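PDB 6FIG: receptor-like protein kinase ANXUR1 from Arabidopsis thaliana, which probably senses extracellular signals during plant reproduction through its malectin-like ectodomain and relays them through an intracellular serine/threonine kinase domain. Local coordinates for residues Ala315-Ile318 against Gly319-Glu323; Phe286-Phe289 against Gln290-Lys293; Tyr79-Pro82 against Ser83-Gly87; Asn107-Ala110 against Ala111-Cys114. All blocks are in the same frame, centred on the assembly; numbering follows the deposited sequence.

Interaction 1: residues Ala315-Ile318 against Gly319-Glu323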
# COMPACT_ATOMS: atom_id res chain seq x y z
N ALA A 315 -34.51 -12.74 0.42
CA ALA A 315 -33.39 -12.05 1.04
C ALA A 315 -33.89 -11.20 2.19
O ALA A 315 -34.93 -10.55 2.09
CB ALA A 315 -32.70 -11.16 0.02
N ASP A 316 -33.15 -11.23 3.29
CA ASP A 316 -33.43 -10.35 4.44
C ASP A 316 -32.04 -10.09 5.01
O ASP A 316 -31.41 -11.02 5.53
CB ASP A 316 -34.37 -11.05 5.43
CG ASP A 316 -34.66 -10.22 6.67
OD1 ASP A 316 -33.88 -9.27 7.00
OD2 ASP A 316 -35.66 -10.56 7.36
N ILE A 317 -31.54 -8.86 4.88
CA ILE A 317 -30.16 -8.58 5.27
C ILE A 317 -29.91 -8.85 6.77
O ILE A 317 -28.96 -9.58 7.12
CB ILE A 317 -29.71 -7.15 4.90
CG1 ILE A 317 -29.88 -6.90 3.41
CG2 ILE A 317 -28.23 -6.95 5.30
CD1 ILE A 317 -29.84 -5.43 3.04
N ILE A 318 -30.74 -8.30 7.64
CA ILE A 318 -30.62 -8.59 9.07
C ILE A 318 -30.88 -10.07 9.36
O ILE A 318 -30.24 -10.66 10.24
CB ILE A 318 -31.58 -7.74 9.93
CG1 ILE A 318 -31.30 -6.24 9.76
CG2 ILE A 318 -31.45 -8.10 11.40
CD1 ILE A 318 -30.08 -5.74 10.46
N GLY A 319 -31.80 -10.68 8.61
CA GLY A 319 -32.01 -12.12 8.68
C GLY A 319 -30.72 -12.90 8.48
O GLY A 319 -30.47 -13.87 9.19
N TRP A 320 -29.92 -12.47 7.52
CA TRP A 320 -28.61 -13.05 7.25
C TRP A 320 -27.51 -12.63 8.21
O TRP A 320 -26.76 -13.49 8.67
CB TRP A 320 -28.16 -12.66 5.84
CG TRP A 320 -28.68 -13.52 4.75
CD1 TRP A 320 -28.86 -14.87 4.77
CD2 TRP A 320 -28.96 -13.10 3.42
NE1 TRP A 320 -29.26 -15.31 3.52
CE2 TRP A 320 -29.33 -14.23 2.68
CE3 TRP A 320 -28.95 -11.86 2.79
CZ2 TRP A 320 -29.71 -14.16 1.34
CZ3 TRP A 320 -29.31 -11.79 1.46
CH2 TRP A 320 -29.67 -12.93 0.75
N THR A 321 -27.40 -11.34 8.53
CA THR A 321 -26.24 -10.86 9.32
C THR A 321 -26.43 -10.90 10.82
O THR A 321 -25.45 -10.96 11.57
CB THR A 321 -25.85 -9.43 8.94
OG1 THR A 321 -26.90 -8.53 9.31
CG2 THR A 321 -25.59 -9.32 7.47
N GLY A 322 -27.68 -10.80 11.27
CA GLY A 322 -28.01 -10.74 12.68
C GLY A 322 -28.02 -9.35 13.28
O GLY A 322 -28.53 -9.19 14.36
N GLU A 323 -27.47 -8.33 12.60
CA GLU A 323 -27.38 -7.00 13.20
C GLU A 323 -27.17 -5.91 12.16
O GLU A 323 -26.48 -6.09 11.15
CB GLU A 323 -26.22 -6.94 14.23
CG GLU A 323 -26.32 -5.78 15.22
CD GLU A 323 -25.13 -5.67 16.17
OE1 GLU A 323 -24.25 -6.56 16.21
OE2 GLU A 323 -25.06 -4.64 16.87
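D316 is the N-cap of the short helix 317-321, and its carboxylate reaches forward over the first turn to G319. With CG swung opposite its own N (chi1 178°), D316 lays OD1 across the helix start, where it accepts from G319 N at 3.0 Å. The bond is fairly straight (165° at the hydrogen), yet the N-H comes in from above the carboxylate plane rather than within it. OD2 is taken up by N295 N, so both oxygens are held and the group's rotation is fixed.

W320 folds its indole back toward the residues before the helix. D316 N lies over one face of the ring, offset toward the rim, and the far end of the six-membered ring meets A315, with W320 CH2 3.6 Å from A315 CB. M328, K330 and Y332 of strand 327-336 also touch this indole.

One turn apart, I317 and T321 run alongside each other in the same direction, their CG2 methyls 4.2 Å apart. The helix ends at T321; G322, with positive phi, follows, and G322 N bonds to I318 O at 2.8 Å. The chain then passes I318, bringing E323 C to 3.4 Å from I318 CD1.

Interaction 2: residues Phe286-Phe289 against Gln290-Lys293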
# COMPACT_ATOMS: atom_id res chain seq x y z
N PHE A 286 -24.19 -6.53 0.74
CA PHE A 286 -25.28 -5.98 1.56
C PHE A 286 -24.79 -5.48 2.90
O PHE A 286 -23.89 -6.06 3.48
CB PHE A 286 -26.34 -7.04 1.84
CG PHE A 286 -26.99 -7.62 0.63
CD1 PHE A 286 -28.04 -6.96 -0.02
CD2 PHE A 286 -26.63 -8.91 0.19
CE1 PHE A 286 -28.67 -7.55 -1.10
CE2 PHE A 286 -27.27 -9.48 -0.89
CZ PHE A 286 -28.30 -8.81 -1.53
N CYS A 287 -25.44 -4.44 3.42
CA CYS A 287 -25.22 -4.02 4.79
C CYS A 287 -26.43 -3.16 5.14
O CYS A 287 -26.72 -2.18 4.45
CB CYS A 287 -23.93 -3.21 4.95
SG CYS A 287 -23.61 -2.67 6.65
N GLU A 288 -27.13 -3.56 6.18
CA GLU A 288 -28.31 -2.82 6.62
C GLU A 288 -27.86 -1.73 7.56
O GLU A 288 -27.35 -2.01 8.63
CB GLU A 288 -29.30 -3.74 7.34
CG GLU A 288 -30.58 -3.03 7.85
CD GLU A 288 -31.31 -2.36 6.73
OE1 GLU A 288 -31.81 -3.09 5.85
OE2 GLU A 288 -31.37 -1.11 6.70
N PHE A 289 -28.04 -0.47 7.16
CA PHE A 289 -27.64 0.65 8.01
C PHE A 289 -28.80 1.56 8.46
O PHE A 289 -28.57 2.56 9.14
CB PHE A 289 -26.50 1.46 7.38
CG PHE A 289 -26.78 1.98 6.00
CD1 PHE A 289 -26.13 1.44 4.89
CD2 PHE A 289 -27.67 3.04 5.80
CE1 PHE A 289 -26.38 1.91 3.62
CE2 PHE A 289 -27.93 3.51 4.52
CZ PHE A 289 -27.27 2.95 3.43
N GLN A 290 -30.03 1.19 8.13
CA GLN A 290 -31.21 1.95 8.60
C GLN A 290 -32.06 1.17 9.58
O GLN A 290 -32.40 1.66 10.66
CB GLN A 290 -32.03 2.39 7.42
CG GLN A 290 -31.28 3.38 6.55
CD GLN A 290 -32.18 4.08 5.56
OE1 GLN A 290 -32.89 3.43 4.79
NE2 GLN A 290 -32.14 5.41 5.56
N LEU A 291 -32.44 -0.03 9.18
CA LEU A 291 -33.30 -0.91 9.96
C LEU A 291 -32.49 -1.70 10.95
O LEU A 291 -31.26 -1.67 10.93
CB LEU A 291 -34.06 -1.85 9.02
CG LEU A 291 -34.89 -1.12 7.95
CD1 LEU A 291 -35.36 -2.10 6.88
CD2 LEU A 291 -36.06 -0.41 8.63
N SER A 292 -33.18 -2.39 11.86
CA SER A 292 -32.49 -3.07 12.95
C SER A 292 -32.93 -4.48 13.27
O SER A 292 -32.26 -5.14 14.07
CB SER A 292 -32.56 -2.23 14.23
OG SER A 292 -33.89 -2.11 14.65
N LYS A 293 -34.03 -4.96 12.69
CA LYS A 293 -34.57 -6.26 13.05
C LYS A 293 -34.86 -7.11 11.83
O LYS A 293 -35.07 -6.60 10.73
CB LYS A 293 -35.86 -6.11 13.85
CG LYS A 293 -35.72 -5.38 15.17
CD LYS A 293 -37.09 -5.21 15.83
CE LYS A 293 -37.91 -4.12 15.13
NZ LYS A 293 -39.24 -3.86 15.75
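A single carboxylate oxygen of E288, OE2, takes two backbone N-H groups, those of Q290 and L291. The bond from Q290 N is 3.0 Å long and uses the anti lone pair of E288 OE2. L291 N lies 2.9 Å from E288 OE2 and its N-H points almost straight at the oxygen (174°), but it arrives from above the carboxylate plane, 48° out of it. The side chain can curl back over its own turn because chi2 is bent to 58°. OE1 makes a salt bridge with K297, so both oxygens are engaged; that charge and the two N-H groups would probably favour the ionised form.

The E288 carboxylate closes the turn where the chain leaves strand 278-287 of the malectin-like domain. Just before it, C287 O accepts from the side-chain amide of N365, a residue of a calcium site. Just after it, the N-H groups of S292 and K293 both go to Q296 OE1.

L291 O is different: it is buried here without a polar partner in the model, and E288 CG sits 3.4 Å from it. L291 CB packs 3.6 Å from E288 CD. Q290 CG lies 3.7 Å from F289 CD2, the side chains running alongside.

Interaction 3: residues Tyr79-Pro82 against Ser83-Gly87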
# COMPACT_ATOMS: atom_id res chain seq x y z
N TYR A 79 -3.83 -2.51 -19.45
CA TYR A 79 -4.32 -1.18 -19.80
C TYR A 79 -4.08 -0.93 -21.29
O TYR A 79 -2.94 -1.10 -21.76
CB TYR A 79 -3.58 -0.09 -19.01
CG TYR A 79 -3.86 -0.08 -17.51
CD1 TYR A 79 -3.42 -1.10 -16.68
CD2 TYR A 79 -4.56 0.98 -16.93
CE1 TYR A 79 -3.69 -1.09 -15.31
CE2 TYR A 79 -4.82 1.02 -15.56
CZ TYR A 79 -4.37 -0.01 -14.76
OH TYR A 79 -4.65 0.06 -13.40
N PHE A 80 -5.12 -0.50 -21.99
CA PHE A 80 -5.04 -0.23 -23.41
C PHE A 80 -5.62 1.14 -23.76
O PHE A 80 -6.70 1.50 -23.28
CB PHE A 80 -5.83 -1.28 -24.17
CG PHE A 80 -5.36 -2.69 -23.95
CD1 PHE A 80 -4.20 -3.14 -24.55
CD2 PHE A 80 -6.08 -3.57 -23.14
CE1 PHE A 80 -3.77 -4.44 -24.35
CE2 PHE A 80 -5.65 -4.87 -22.94
CZ PHE A 80 -4.50 -5.31 -23.55
N TYR A 81 -4.90 1.88 -24.59
CA TYR A 81 -5.35 3.17 -25.11
C TYR A 81 -5.16 3.14 -26.64
O TYR A 81 -4.07 3.44 -27.11
CB TYR A 81 -4.53 4.30 -24.48
CG TYR A 81 -4.87 5.66 -25.02
CD1 TYR A 81 -6.17 6.16 -24.92
CD2 TYR A 81 -3.91 6.47 -25.62
CE1 TYR A 81 -6.49 7.42 -25.42
CE2 TYR A 81 -4.22 7.73 -26.12
CZ TYR A 81 -5.52 8.20 -26.02
OH TYR A 81 -5.82 9.46 -26.52
N PRO A 82 -6.20 2.74 -27.40
CA PRO A 82 -6.02 2.71 -28.85
C PRO A 82 -5.80 4.10 -29.42
O PRO A 82 -6.55 5.03 -29.12
CB PRO A 82 -7.33 2.08 -29.37
CG PRO A 82 -8.30 2.17 -28.26
CD PRO A 82 -7.52 2.24 -26.99
N SER A 83 -4.75 4.23 -30.23
CA SER A 83 -4.37 5.49 -30.88
C SER A 83 -3.38 5.16 -31.98
O SER A 83 -3.06 3.99 -32.21
CB SER A 83 -3.72 6.45 -29.87
OG SER A 83 -3.47 7.72 -30.44
N THR A 84 -2.88 6.18 -32.67
CA THR A 84 -1.86 5.96 -33.69
C THR A 84 -0.50 5.92 -32.99
O THR A 84 -0.10 6.89 -32.34
CB THR A 84 -1.91 7.02 -34.79
OG1 THR A 84 -3.21 7.00 -35.39
CG2 THR A 84 -0.87 6.75 -35.88
N TYR A 85 0.17 4.78 -33.11
CA TYR A 85 1.51 4.58 -32.58
C TYR A 85 2.44 4.29 -33.75
O TYR A 85 2.13 3.40 -34.56
CB TYR A 85 1.52 3.40 -31.64
CG TYR A 85 0.67 3.61 -30.40
CD1 TYR A 85 1.10 4.46 -29.38
CD2 TYR A 85 -0.52 2.93 -30.24
CE1 TYR A 85 0.35 4.65 -28.24
CE2 TYR A 85 -1.29 3.10 -29.09
CZ TYR A 85 -0.85 3.96 -28.10
OH TYR A 85 -1.61 4.11 -26.95
N THR A 86 3.55 5.03 -33.83
CA THR A 86 4.60 4.84 -34.85
C THR A 86 4.06 4.69 -36.28
O THR A 86 4.53 3.87 -37.06
CB THR A 86 5.54 3.67 -34.46
OG1 THR A 86 4.79 2.45 -34.33
CG2 THR A 86 6.18 3.96 -33.10
N GLY A 87 3.05 5.51 -36.60
CA GLY A 87 2.41 5.50 -37.91
C GLY A 87 1.51 4.31 -38.24
O GLY A 87 0.99 4.23 -39.35
O HOH W 1 -6.31 8.18 -29.92
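Y85 reaches back across the loop to Y81 and hydrogen-bonds its main-chain carbonyl. At CB the side chain is still well clear of residues 79-82. Chi1 of -65° sets CG beside the backbone N, and the ring then runs back toward the end of strand 73-80. The first atoms to meet Y81 are at the far end of the ring: Y85 CE2 and Y85 CZ each come to 3.4 Å from Y81 O, which sits at the ring's edge, near its plane. At the tip, Y85 OH donates to Y81 O over a short 2.6 Å, lying in the carbonyl plane with a C=O...O angle of 154°. The same hydroxyl accepts from N154 ND2, so its oxygen serves as both donor and acceptor. N154 binds a calcium ion and takes Y81 N through its OD1; Y85 OH and Y81 N thus belong to the second shell of the calcium, holding its ligand N154.

The two tyrosine side chains cross at about a right angle, with Y85 OH 3.6 Å from Y81 CD2. Further out on the Y81 ring, CE2 lies 4.0 Å from S83 CB, and the phenol is held by Y41 O and D43 N. A water joins P82 and S83, 2.9 Å from S83 OG and donating to P82 O at 3.3 Å.

In the malectin-like domain this loop follows strand 73-80 and leads to strand 95-99. The Y85 side chain packs on A37 of strand 35-38 and on A55 and I57 of strand 54-58, while P82 faces helix 110-117.

Interaction 4: residues Asn107-Ala110 against Ala111-Cys114. With NAG (2-acetamido-2-deoxy-beta-D-glucopyranose), chain C.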
# COMPACT_ATOMS: atom_id res chain seq x y z
N ASN A 107 -7.92 -12.59 -30.66
CA ASN A 107 -8.44 -11.74 -31.74
C ASN A 107 -8.97 -10.39 -31.23
O ASN A 107 -9.95 -9.84 -31.75
CB ASN A 107 -9.55 -12.47 -32.49
CG ASN A 107 -9.91 -11.80 -33.79
OD1 ASN A 107 -9.04 -11.48 -34.61
ND2 ASN A 107 -11.19 -11.56 -33.99
N PHE A 108 -8.29 -9.85 -30.23
CA PHE A 108 -8.74 -8.68 -29.49
C PHE A 108 -8.46 -7.39 -30.24
O PHE A 108 -7.30 -7.09 -30.57
CB PHE A 108 -8.05 -8.67 -28.14
CG PHE A 108 -8.19 -7.38 -27.38
CD1 PHE A 108 -9.45 -6.94 -26.98
CD2 PHE A 108 -7.06 -6.63 -27.03
CE1 PHE A 108 -9.59 -5.77 -26.27
CE2 PHE A 108 -7.20 -5.44 -26.32
CZ PHE A 108 -8.48 -5.02 -25.93
N SER A 109 -9.52 -6.62 -30.48
CA SER A 109 -9.44 -5.30 -31.08
C SER A 109 -9.78 -4.28 -30.00
O SER A 109 -10.96 -4.10 -29.65
CB SER A 109 -10.41 -5.14 -32.24
OG SER A 109 -10.39 -3.81 -32.75
N ALA A 110 -8.76 -3.60 -29.50
CA ALA A 110 -8.96 -2.51 -28.56
C ALA A 110 -9.78 -1.37 -29.19
O ALA A 110 -10.65 -0.77 -28.53
CB ALA A 110 -7.63 -1.98 -28.08
N ALA A 111 -9.51 -1.09 -30.46
CA ALA A 111 -10.19 -0.02 -31.20
C ALA A 111 -11.69 -0.26 -31.24
O ALA A 111 -12.48 0.60 -30.82
CB ALA A 111 -9.62 0.10 -32.61
N ILE A 112 -12.09 -1.45 -31.70
CA ILE A 112 -13.51 -1.81 -31.78
C ILE A 112 -14.19 -1.86 -30.41
O ILE A 112 -15.33 -1.39 -30.25
CB ILE A 112 -13.70 -3.16 -32.54
CG1 ILE A 112 -13.33 -2.99 -34.01
CG2 ILE A 112 -15.13 -3.68 -32.43
CD1 ILE A 112 -13.16 -4.29 -34.77
N THR A 113 -13.50 -2.42 -29.42
CA THR A 113 -14.04 -2.49 -28.07
C THR A 113 -14.29 -1.09 -27.51
O THR A 113 -15.37 -0.83 -26.96
CB THR A 113 -13.14 -3.32 -27.15
OG1 THR A 113 -12.91 -4.59 -27.76
CG2 THR A 113 -13.79 -3.52 -25.77
N CYS A 114 -13.33 -0.19 -27.69
CA CYS A 114 -13.44 1.21 -27.25
C CYS A 114 -14.59 1.94 -27.94
O CYS A 114 -15.35 2.65 -27.28
CB CYS A 114 -12.13 1.95 -27.45
SG CYS A 114 -10.95 1.56 -26.13
C1 NAG C . -11.73 -10.92 -35.17
C2 NAG C . -12.53 -11.93 -35.99
C3 NAG C . -13.29 -11.24 -37.12
C4 NAG C . -14.06 -10.03 -36.62
C5 NAG C . -13.13 -9.09 -35.86
C6 NAG C . -13.84 -7.87 -35.28
C7 NAG C . -11.46 -14.14 -36.01
C8 NAG C . -10.44 -14.99 -36.71
N2 NAG C . -11.61 -12.92 -36.52
O3 NAG C . -14.17 -12.17 -37.75
O4 NAG C . -14.61 -9.36 -37.77
O5 NAG C . -12.53 -9.81 -34.78
O6 NAG C . -14.80 -8.28 -34.30
O7 NAG C . -12.09 -14.57 -35.07
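In S109 a chi1 of 176° turns OG away from the residue's own N and up to the first turn of the helix that follows, where it accepts from I112 N at 3.1 Å. T113 has chi1 at -53°, which keeps OG1 beside its backbone N, and both atoms converge on S109 O. T113 OG1 donates to S109 O at 2.8 Å and T113 N at 3.1 Å, reaching the carbonyl oxygen from opposite faces of its plane. S109 is thus tied to the helix at both its hydroxyl and its carbonyl.

S109 is the N-cap of helix 110-117, and it is also the last residue of an N-glycosylation sequon, N107-F108-S109. N107 ND2 is bonded covalently to C1 of the N-acetylglucosamine. The sugar leans back over the helix start, its C6 3.7 Å from I112 CD1, and Y146 holds it through a hydrogen bond. N107 and F108 form a G1 beta bulge against F95 at the end of strand 102-108. N382 bridges N107 O and S109 N with its side-chain amide.

On the inner side the F108 ring lies beneath the turn, with A110 N 3.8 Å above the centre of one face. T113 OG1 approaches the same ring obliquely, 3.8 Å from F108 CE1. The ring also packs edge-to-face with F95 and meets F80 with planes about 55° apart.

Overall arrangement
The four contacts form two pairs, on opposite sides of the chain's centre. Along the chain the order is interaction 3, interaction 4, interaction 2, interaction 1. Interactions 3 and 4 have centres 11 Å apart and touch: P82 CG packs on C114 SG, and P82 CB on A111 CA. Interactions 1 and 2 are closer still, centres 8 Å apart, with I317 and I318 of helix 317-321 lying against F286, E288 and K293. Between the pairs the centres are 43 to 49 Å apart. In each pair a loop leaving a strand (73-80 or 278-287) packs on a short helix and lies near a calcium site, consistent with the tandem malectin-like architecture of this receptor family.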